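Local atomic coordinates of aminopeptidase C (Lactobacillus rhamnosus, PDB entry 4K7C), a protein that probably removes amino acids from the N termini of peptides as a papain-like cysteine aminopeptidase of the bleomycin hydrolase type. Residues Gln246-Phe249 and Lys250-Gly254; Ala75-Thr78 and Met79-Gly82; Val155-Val159 and Met160-Tyr164. All coordinates share one frame; numbering follows the deposited sequence.

Interaction 1 (Gln246-Phe249 and Lys250-Gly254); sequences QTFF and KKYVG
F248 and Y252, one turn apart on helix 245-253, meet ring against ring. Their planes lie 21° from parallel but are slid so far that they barely overlap, and F248 CD1 comes to 3.4 Å from Y252 CD2. The second kind of contact is CH-pi. Y252 CB stands over one face of the F248 ring, 4.2 Å from its centroid. In the other pair, F249 has CG opposite its backbone N (chi1 -179°), beside the carbonyl carbon, which carries its ring on to V253; there V253 CB lies off-centre above the ring, and V253 CG1 approaches F249 CE1 at 3.6 Å. F228 meets the rings of both F248 and Y252 edge to face, while D240 takes up Y252 OH and pairs with K251 NZ. Backbone bonds form the third group. K250, K251 and Y252 donate in the usual four-residue rhythm, the last with Y252 N 2.9 Å from F248 O. That rhythm then changes: F249 O receives two donors, V253 N at 3.0 Å and G254 N at 2.9 Å, the latter in the carbonyl plane. G254 has positive phi (80°) and leaves the helical conformation. The arrangement is that of a helix C terminus with a wider, pi-type last turn running into a glycine.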
# COMPACT_ATOMS: atom_id res chain seq x y z
N GLN A 246 30.46 15.56 -28.54
CA GLN A 246 31.07 14.98 -29.74
C GLN A 246 32.39 14.28 -29.52
O GLN A 246 32.54 13.19 -30.03
CB GLN A 246 31.08 15.99 -30.88
CG GLN A 246 29.65 16.49 -31.13
CD GLN A 246 29.50 17.28 -32.39
OE1 GLN A 246 29.45 18.52 -32.38
NE2 GLN A 246 29.49 16.57 -33.50
N THR A 247 33.31 14.82 -28.71
CA THR A 247 34.49 14.05 -28.39
C THR A 247 34.23 12.78 -27.53
O THR A 247 34.87 11.78 -27.68
CB THR A 247 35.64 14.92 -27.80
OG1 THR A 247 35.20 15.52 -26.59
CG2 THR A 247 36.01 15.97 -28.79
N PHE A 248 33.27 12.88 -26.63
CA PHE A 248 32.82 11.70 -25.86
C PHE A 248 32.33 10.63 -26.82
O PHE A 248 32.76 9.48 -26.76
CB PHE A 248 31.73 12.13 -24.86
CG PHE A 248 31.23 10.98 -24.06
CD1 PHE A 248 31.94 10.55 -22.95
CD2 PHE A 248 30.15 10.21 -24.53
CE1 PHE A 248 31.52 9.40 -22.26
CE2 PHE A 248 29.78 9.07 -23.83
CZ PHE A 248 30.47 8.67 -22.70
N PHE A 249 31.45 10.98 -27.74
CA PHE A 249 31.01 10.00 -28.71
C PHE A 249 32.19 9.36 -29.46
O PHE A 249 32.28 8.13 -29.58
CB PHE A 249 29.99 10.53 -29.69
CG PHE A 249 29.52 9.47 -30.68
CD1 PHE A 249 28.55 8.55 -30.33
CD2 PHE A 249 30.12 9.36 -31.95
CE1 PHE A 249 28.20 7.54 -31.21
CE2 PHE A 249 29.71 8.39 -32.87
CZ PHE A 249 28.79 7.47 -32.49
N LYS A 250 33.05 10.21 -30.02
CA LYS A 250 34.18 9.72 -30.82
C LYS A 250 35.09 8.79 -30.01
O LYS A 250 35.52 7.78 -30.51
CB LYS A 250 34.94 10.91 -31.45
CG LYS A 250 34.11 11.71 -32.47
CD LYS A 250 34.88 12.89 -33.11
CE LYS A 250 34.49 13.08 -34.57
NZ LYS A 250 33.38 14.04 -34.59
N LYS A 251 35.34 9.09 -28.73
CA LYS A 251 36.27 8.30 -27.91
C LYS A 251 35.69 7.04 -27.30
O LYS A 251 36.33 5.97 -27.38
CB LYS A 251 36.89 9.18 -26.84
CG LYS A 251 37.82 8.46 -25.88
CD LYS A 251 38.62 9.42 -25.02
CE LYS A 251 39.40 8.69 -23.92
NZ LYS A 251 40.08 9.70 -23.06
N TYR A 252 34.47 7.13 -26.80
CA TYR A 252 33.87 6.03 -26.04
C TYR A 252 33.01 5.10 -26.88
O TYR A 252 32.93 3.92 -26.57
CB TYR A 252 33.15 6.58 -24.74
CG TYR A 252 34.08 7.08 -23.75
CD1 TYR A 252 34.63 6.20 -22.78
CD2 TYR A 252 34.48 8.43 -23.74
CE1 TYR A 252 35.56 6.69 -21.85
CE2 TYR A 252 35.42 8.93 -22.80
CZ TYR A 252 35.96 8.04 -21.88
OH TYR A 252 36.91 8.47 -20.93
N VAL A 253 32.48 5.61 -28.00
CA VAL A 253 31.71 4.78 -28.90
C VAL A 253 32.50 4.54 -30.18
O VAL A 253 32.78 3.39 -30.54
CB VAL A 253 30.30 5.38 -29.19
CG1 VAL A 253 29.46 4.41 -30.03
CG2 VAL A 253 29.53 5.56 -27.89
N GLY A 254 32.82 5.60 -30.92
CA GLY A 254 33.78 5.45 -32.00
C GLY A 254 33.24 4.86 -33.30
O GLY A 254 34.04 4.52 -34.20

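Interaction 2 (Ala75-Thr78 and Met79-Gly82); sequences ALNT and MRHG
N77 and R80 lie side by side on helix 70-87, their side chains pointing the same way; this is probably the central helix of the papain-like fold, which in this family bears the catalytic cysteine at its N-terminal end. The pair is the tight part of the contact. R80 NE bonds to N77 OD1 at 2.7 Å, with the donor tilted 21° from the carbonyl plane of the amide, and R80 NH2 adds a weak bond to the same oxygen; the amide and guanidinium planes stand 45° apart. With chi1 at 81° the R80 chain starts back over the preceding turn, CG 3.4 Å from N77 O, and then runs straight, which sets NE beside the amide. E384 gives R80 a salt bridge and also bonds to H81 NE2, so that one carboxylate, likely to stabilise the arginine's charge, holds two neighbours. The apolar side is looser: L76 CD2 and M79 SE, the selenium of a selenomethionine, cross obliquely at 4.1 Å. Toward the partly exposed side are T78, H81 and G82. Here the H81 ring lays one face over N77 O, with H81 CD2 3.0 Å from N77 O. One turn back, A75 O takes M79 N at 3.2 Å and, on a lone pair, T78 OG1 at 2.7 Å.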
# COMPACT_ATOMS: atom_id res chain seq x y z
N ALA A 75 18.57 2.36 -29.32
CA ALA A 75 19.84 2.75 -30.01
C ALA A 75 20.92 2.95 -28.98
O ALA A 75 22.05 2.44 -29.14
CB ALA A 75 19.66 3.97 -30.84
N LEU A 76 20.64 3.76 -27.94
CA LEU A 76 21.64 4.01 -26.93
C LEU A 76 22.06 2.72 -26.19
O LEU A 76 23.18 2.59 -25.70
CB LEU A 76 21.17 5.09 -25.94
CG LEU A 76 20.99 6.50 -26.57
CD1 LEU A 76 20.29 7.50 -25.63
CD2 LEU A 76 22.31 7.08 -27.04
N ASN A 77 21.16 1.74 -26.13
CA ASN A 77 21.50 0.46 -25.57
C ASN A 77 22.61 -0.21 -26.38
O ASN A 77 23.59 -0.70 -25.82
CB ASN A 77 20.29 -0.50 -25.51
CG ASN A 77 19.37 -0.22 -24.31
OD1 ASN A 77 19.78 0.38 -23.31
ND2 ASN A 77 18.09 -0.70 -24.42
N THR A 78 22.48 -0.20 -27.68
CA THR A 78 23.49 -0.82 -28.58
C THR A 78 24.86 -0.16 -28.33
O THR A 78 25.85 -0.86 -28.15
CB THR A 78 23.16 -0.83 -30.08
OG1 THR A 78 23.04 0.46 -30.66
CG2 THR A 78 21.81 -1.66 -30.31
N MSE A 79 24.85 1.14 -28.18
CA MSE A 79 26.14 1.92 -28.00
C MSE A 79 26.71 1.67 -26.63
O MSE A 79 27.89 1.38 -26.49
CB MSE A 79 25.74 3.39 -28.18
CG MSE A 79 25.46 3.70 -29.60
SE MSE A 79 24.90 5.55 -29.81
CE MSE A 79 24.32 5.24 -31.60
N ARG A 80 25.87 1.71 -25.60
CA ARG A 80 26.37 1.58 -24.21
C ARG A 80 26.84 0.17 -23.92
O ARG A 80 27.70 0.01 -23.05
CB ARG A 80 25.32 1.98 -23.17
CG ARG A 80 24.28 0.90 -22.85
CD ARG A 80 23.09 1.59 -22.21
NE ARG A 80 22.00 0.66 -21.87
CZ ARG A 80 21.86 0.06 -20.70
NH1 ARG A 80 22.66 0.36 -19.68
NH2 ARG A 80 20.82 -0.76 -20.52
N HIS A 81 26.31 -0.84 -24.60
CA HIS A 81 26.89 -2.20 -24.37
C HIS A 81 28.36 -2.27 -24.94
O HIS A 81 29.21 -2.94 -24.37
CB HIS A 81 25.98 -3.33 -24.89
CG HIS A 81 24.61 -3.33 -24.30
ND1 HIS A 81 24.36 -3.08 -22.97
CD2 HIS A 81 23.40 -3.54 -24.88
CE1 HIS A 81 23.05 -3.14 -22.75
NE2 HIS A 81 22.45 -3.37 -23.90
N GLY A 82 28.60 -1.57 -26.05
CA GLY A 82 29.95 -1.38 -26.56
C GLY A 82 30.88 -0.72 -25.54
O GLY A 82 31.95 -1.24 -25.23

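Interaction 3 (Val155-Val159 and Met160-Tyr164); sequences VPKSV and MPETY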
# COMPACT_ATOMS: atom_id res chain seq x y z
N VAL A 155 26.21 12.09 -24.32
CA VAL A 155 26.78 12.21 -23.00
C VAL A 155 26.35 11.05 -22.06
O VAL A 155 25.29 10.44 -22.28
CB VAL A 155 26.45 13.58 -22.35
CG1 VAL A 155 26.89 14.72 -23.25
CG2 VAL A 155 24.98 13.72 -21.96
N PRO A 156 27.16 10.78 -21.03
CA PRO A 156 26.71 9.91 -19.95
C PRO A 156 25.38 10.40 -19.37
O PRO A 156 25.10 11.57 -19.25
CB PRO A 156 27.80 10.07 -18.91
CG PRO A 156 29.02 10.43 -19.70
CD PRO A 156 28.45 11.42 -20.66
N LYS A 157 24.60 9.45 -18.91
CA LYS A 157 23.38 9.75 -18.21
C LYS A 157 23.56 10.69 -17.02
O LYS A 157 22.80 11.63 -16.84
CB LYS A 157 22.66 8.42 -17.81
CG LYS A 157 21.19 8.69 -17.37
CD LYS A 157 20.60 7.47 -16.72
CE LYS A 157 19.19 7.67 -16.32
NZ LYS A 157 18.48 8.02 -17.59
N SER A 158 24.59 10.49 -16.22
CA SER A 158 24.87 11.36 -15.08
C SER A 158 25.09 12.79 -15.45
O SER A 158 24.92 13.63 -14.63
CB SER A 158 26.11 10.88 -14.30
OG SER A 158 27.27 10.95 -15.11
N VAL A 159 25.42 13.06 -16.72
CA VAL A 159 25.77 14.40 -17.17
C VAL A 159 24.57 15.20 -17.68
O VAL A 159 24.59 16.46 -17.63
CB VAL A 159 26.89 14.29 -18.25
CG1 VAL A 159 27.18 15.63 -18.90
CG2 VAL A 159 28.18 13.78 -17.61
N MSE A 160 23.53 14.51 -18.13
CA MSE A 160 22.25 15.12 -18.45
C MSE A 160 21.13 14.16 -17.94
O MSE A 160 20.60 13.34 -18.70
CB MSE A 160 21.96 15.43 -19.90
CG MSE A 160 20.84 16.40 -19.86
SE MSE A 160 20.43 17.06 -21.69
CE MSE A 160 19.13 18.45 -21.29
N PRO A 161 20.88 14.24 -16.64
CA PRO A 161 19.89 13.37 -16.01
C PRO A 161 18.46 13.62 -16.48
O PRO A 161 18.11 14.69 -17.09
CB PRO A 161 20.00 13.73 -14.51
CG PRO A 161 21.19 14.55 -14.32
CD PRO A 161 21.50 15.15 -15.68
N GLU A 162 17.61 12.66 -16.17
CA GLU A 162 16.19 12.84 -16.36
C GLU A 162 15.61 14.02 -15.54
O GLU A 162 16.06 14.38 -14.44
CB GLU A 162 15.40 11.51 -16.01
CG GLU A 162 15.85 10.35 -16.88
CD GLU A 162 15.25 10.48 -18.27
OE1 GLU A 162 14.00 10.61 -18.33
OE2 GLU A 162 16.04 10.43 -19.26
N THR A 163 14.54 14.55 -16.09
CA THR A 163 13.67 15.51 -15.43
C THR A 163 12.23 14.94 -15.35
O THR A 163 11.97 13.81 -15.74
CB THR A 163 13.63 16.81 -16.19
OG1 THR A 163 12.95 16.58 -17.42
CG2 THR A 163 15.09 17.43 -16.44
N TYR A 164 11.35 15.70 -14.75
CA TYR A 164 9.91 15.36 -14.70
C TYR A 164 9.41 15.05 -16.08
O TYR A 164 8.82 14.03 -16.25
CB TYR A 164 9.07 16.45 -14.00
CG TYR A 164 7.62 16.11 -13.87
CD1 TYR A 164 7.07 15.70 -12.67
CD2 TYR A 164 6.79 16.22 -14.98
CE1 TYR A 164 5.71 15.31 -12.62
CE2 TYR A 164 5.45 15.92 -14.89
CZ TYR A 164 4.93 15.50 -13.70
OH TYR A 164 3.60 15.21 -13.62
O HOH W 1 18.74 10.91 -19.30
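K157 runs extended from CG, opposite its backbone N (chi1 -166°), until a bend at chi4 (58°), while E162 folds back at chi2 (-77°); together these torsions bring the amine alongside the bent glutamate, K157 NZ lying nearest E162 CG and 3.8 Å from E162 OE2, beside two overlapping beta turns of helical conformation at 156-160. The first turn is closed by V159 N on P156 O, 3.0 Å, and the second by a weak bond from M160 N to K157 O. In this loop between helices 142-152 and 170-192, the salt bridge itself is long. A water reinforces it: its oxygen lies 2.7 Å from E162 OE2 and 3.1 Å from M160 O, and accepts a weak bond from K157 NZ, although its two protons cannot serve every acceptor nearby. Both charged ends have firmer partners: Q96 for the lysine, R69, S166 and S167 for the glutamate. The polar turn continues into P161, whose nitrogen has no hydrogen for K157 O, 3.2 Å away. P161 CD rests 3.7 Å from V159 C, and its ring also packs on V46 of the third subunit. A glycine at this point, lacking that ring, would probably lose the packing on the V159 carbonyl carbon and on V46 of the third subunit, and let the backbone leading to E162 turn. On the apolar side, V155 CG2 meets M160 CB at 4.0 Å.

From the N terminus the chain passes through interaction 2, then interaction 3, then interaction 1. They follow one another in series, neither nesting nor crossing, and each closes only a short turn: two within helices 70-87 and 245-253, the third in the loop after helix 142-152. Three local contacts of this kind can still be joined in space. Interaction 1 touches both of the others: F249 and V253 pack on M79 of the buried helix, and F248 packs on P156 and V155 of the loop. Interactions 2 and 3 do not touch, their nearest atoms being about 7 Å apart. Helix 245-253 therefore lies against both helix 70-87 and the turn at 155-159.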